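Local coordinates for protein tryptophan synthase alpha chain (Pyrococcus furiosus, PDB 2DZS) that cleaves indoleglycerol phosphate to indole and glyceraldehyde 3-phosphate, as the alpha subunit of the tryptophan synthase tetramer, at residues Gly111-Asp116 / Lys135-Ala140. The protein carries 1 engineered substitution. Residues are numbered along the deposited sequence; the frame is centred on the assembly and turned at random.
Sequences GILVVD and KTVFLA
Ile112 joins strand 111-114 to strand 135-140 through both of its backbone polar groups. Its N donates to Lys135 O at 2.9 Å, with a C=O...N angle of 173°. Its O accepts from Val137 N at 3.0 Å, and that donor is tilted 29° from the carbonyl plane. Past Leu113 and Val137 the parallel strands draw apart, and water bridges the backbones. One water accepts from Val114 N (2.8 Å) and donates to Val137 O. A second accepts from Leu139 N (3.0 Å) and donates over a longer distance to Val114 O. The first of these waters also sits over one face of the Phe138 ring, toward its rim.

Leu113 and Val137 share the face of the sheet opposite Ile112 and Thr136, with Leu113 CB 3.8 Å from Val137 CG1. Leu113 CG is anti to the backbone N (chi1 159°), and CD1 reaches on to Leu139 CB at 4.1 Å. Farther along, Val115 CG1 meets Leu139 CD1 at 4.1 Å. Tyr161 of the next strand touches both Leu113 and Val137, while helix 122-131 packs on Ile112 and Thr136.

Leu113 is close to Glu36 and Val115 to Asp47, the two proton acceptors of the active site. Strand 111-114, helix 122-131 and strand 135-140 form one beta-alpha-beta unit of the eight-stranded parallel TIM barrel.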
loop_
_atom_site.group_PDB
_atom_site.type_symbol
_atom_site.label_atom_id
_atom_site.label_comp_id
_atom_site.label_asym_id
_atom_site.label_seq_id
_atom_site.Cartn_x
_atom_site.Cartn_y
_atom_site.Cartn_z
ATOM N N GLY A 111 4.435 0.827 9.424
ATOM C CA GLY A 111 3.058 1.269 9.454
ATOM C C GLY A 111 2.093 0.221 8.938
ATOM O O GLY A 111 2.466 -0.675 8.187
ATOM N N ILE A 112 0.834 0.334 9.338
ATOM C CA ILE A 112 -0.157 -0.623 8.894
ATOM C C ILE A 112 -1.386 0.080 8.363
ATOM O O ILE A 112 -1.803 1.118 8.881
ATOM C CB ILE A 112 -0.575 -1.566 10.036
ATOM C CG1 ILE A 112 -1.450 -2.695 9.475
ATOM C CG2 ILE A 112 -1.322 -0.779 11.116
ATOM C CD1 ILE A 112 -1.628 -3.866 10.419
ATOM N N LEU A 113 -1.953 -0.496 7.309
ATOM C CA LEU A 113 -3.157 0.021 6.677
ATOM C C LEU A 113 -4.210 -1.079 6.702
ATOM O O LEU A 113 -4.024 -2.134 6.096
ATOM C CB LEU A 113 -2.872 0.420 5.227
ATOM C CG LEU A 113 -4.088 0.516 4.290
ATOM C CD1 LEU A 113 -5.116 1.482 4.867
ATOM C CD2 LEU A 113 -3.640 0.977 2.904
ATOM N N VAL A 114 -5.298 -0.840 7.431
ATOM C CA VAL A 114 -6.386 -1.797 7.509
ATOM C C VAL A 114 -7.453 -1.284 6.559
ATOM O O VAL A 114 -8.187 -0.352 6.877
ATOM C CB VAL A 114 -6.968 -1.894 8.942
ATOM C CG1 VAL A 114 -8.089 -2.944 8.991
ATOM C CG2 VAL A 114 -5.867 -2.267 9.918
ATOM N N VAL A 115 -7.523 -1.903 5.388
ATOM C CA VAL A 115 -8.466 -1.519 4.341
ATOM C C VAL A 115 -9.908 -1.303 4.795
ATOM O O VAL A 115 -10.513 -0.283 4.483
ATOM C CB VAL A 115 -8.474 -2.570 3.204
ATOM C CG1 VAL A 115 -9.315 -2.083 2.044
ATOM C CG2 VAL A 115 -7.056 -2.851 2.749
ATOM N N ASP A 116 -10.451 -2.255 5.542
ATOM C CA ASP A 116 -11.838 -2.170 5.981
ATOM C C ASP A 116 -12.015 -2.176 7.490
ATOM O O ASP A 116 -12.854 -2.909 8.013
ATOM C CB ASP A 116 -12.624 -3.336 5.368
ATOM C CG ASP A 116 -12.107 -4.699 5.823
ATOM O OD1 ASP A 116 -10.975 -4.769 6.355
ATOM O OD2 ASP A 116 -12.835 -5.702 5.639
ATOM N N LYS A 135 2.933 2.819 13.032
ATOM C CA LYS A 135 2.221 4.023 12.596
ATOM C C LYS A 135 0.966 3.623 11.842
ATOM O O LYS A 135 0.938 2.576 11.183
ATOM C CB LYS A 135 3.108 4.896 11.707
ATOM C CG LYS A 135 4.210 5.614 12.477
ATOM C CD LYS A 135 5.101 6.424 11.553
ATOM C CE LYS A 135 6.232 7.082 12.322
ATOM N NZ LYS A 135 7.137 7.845 11.409
ATOM N N THR A 136 -0.077 4.443 11.951
ATOM C CA THR A 136 -1.331 4.155 11.268
ATOM C C THR A 136 -1.439 4.819 9.892
ATOM O O THR A 136 -1.029 5.968 9.696
ATOM C CB THR A 136 -2.530 4.614 12.099
ATOM O OG1 THR A 136 -2.410 6.018 12.355
ATOM C CG2 THR A 136 -2.599 3.852 13.420
ATOM N N VAL A 137 -1.992 4.074 8.944
ATOM C CA VAL A 137 -2.214 4.551 7.589
ATOM C C VAL A 137 -3.690 4.297 7.293
ATOM O O VAL A 137 -4.127 3.153 7.281
ATOM C CB VAL A 137 -1.346 3.783 6.568
ATOM C CG1 VAL A 137 -1.789 4.104 5.150
ATOM C CG2 VAL A 137 0.115 4.166 6.739
ATOM N N PHE A 138 -4.459 5.364 7.079
ATOM C CA PHE A 138 -5.885 5.227 6.792
ATOM C C PHE A 138 -6.215 5.560 5.350
ATOM O O PHE A 138 -5.571 6.409 4.719
ATOM C CB PHE A 138 -6.730 6.093 7.732
ATOM C CG PHE A 138 -6.792 5.573 9.140
ATOM C CD1 PHE A 138 -5.776 5.855 10.050
ATOM C CD2 PHE A 138 -7.856 4.771 9.551
ATOM C CE1 PHE A 138 -5.813 5.348 11.348
ATOM C CE2 PHE A 138 -7.907 4.256 10.850
ATOM C CZ PHE A 138 -6.882 4.547 11.748
ATOM N N LEU A 139 -7.243 4.888 4.845
ATOM C CA LEU A 139 -7.689 5.030 3.466
ATOM C C LEU A 139 -8.927 5.905 3.288
ATOM O O LEU A 139 -9.801 5.952 4.147
ATOM C CB LEU A 139 -7.947 3.625 2.915
ATOM C CG LEU A 139 -8.577 3.347 1.549
ATOM C CD1 LEU A 139 -8.454 1.854 1.274
ATOM C CD2 LEU A 139 -10.048 3.780 1.509
ATOM N N ALA A 140 -8.990 6.600 2.160
ATOM C CA ALA A 140 -10.133 7.450 1.827
ATOM C C ALA A 140 -10.345 7.367 0.315
ATOM O O ALA A 140 -9.379 7.292 -0.449
ATOM C CB ALA A 140 -9.879 8.897 2.257
HETATM O O HOH W 1 -8.427 2.901 6.750
HETATM O O HOH W 2 -6.048 1.448 8.770
#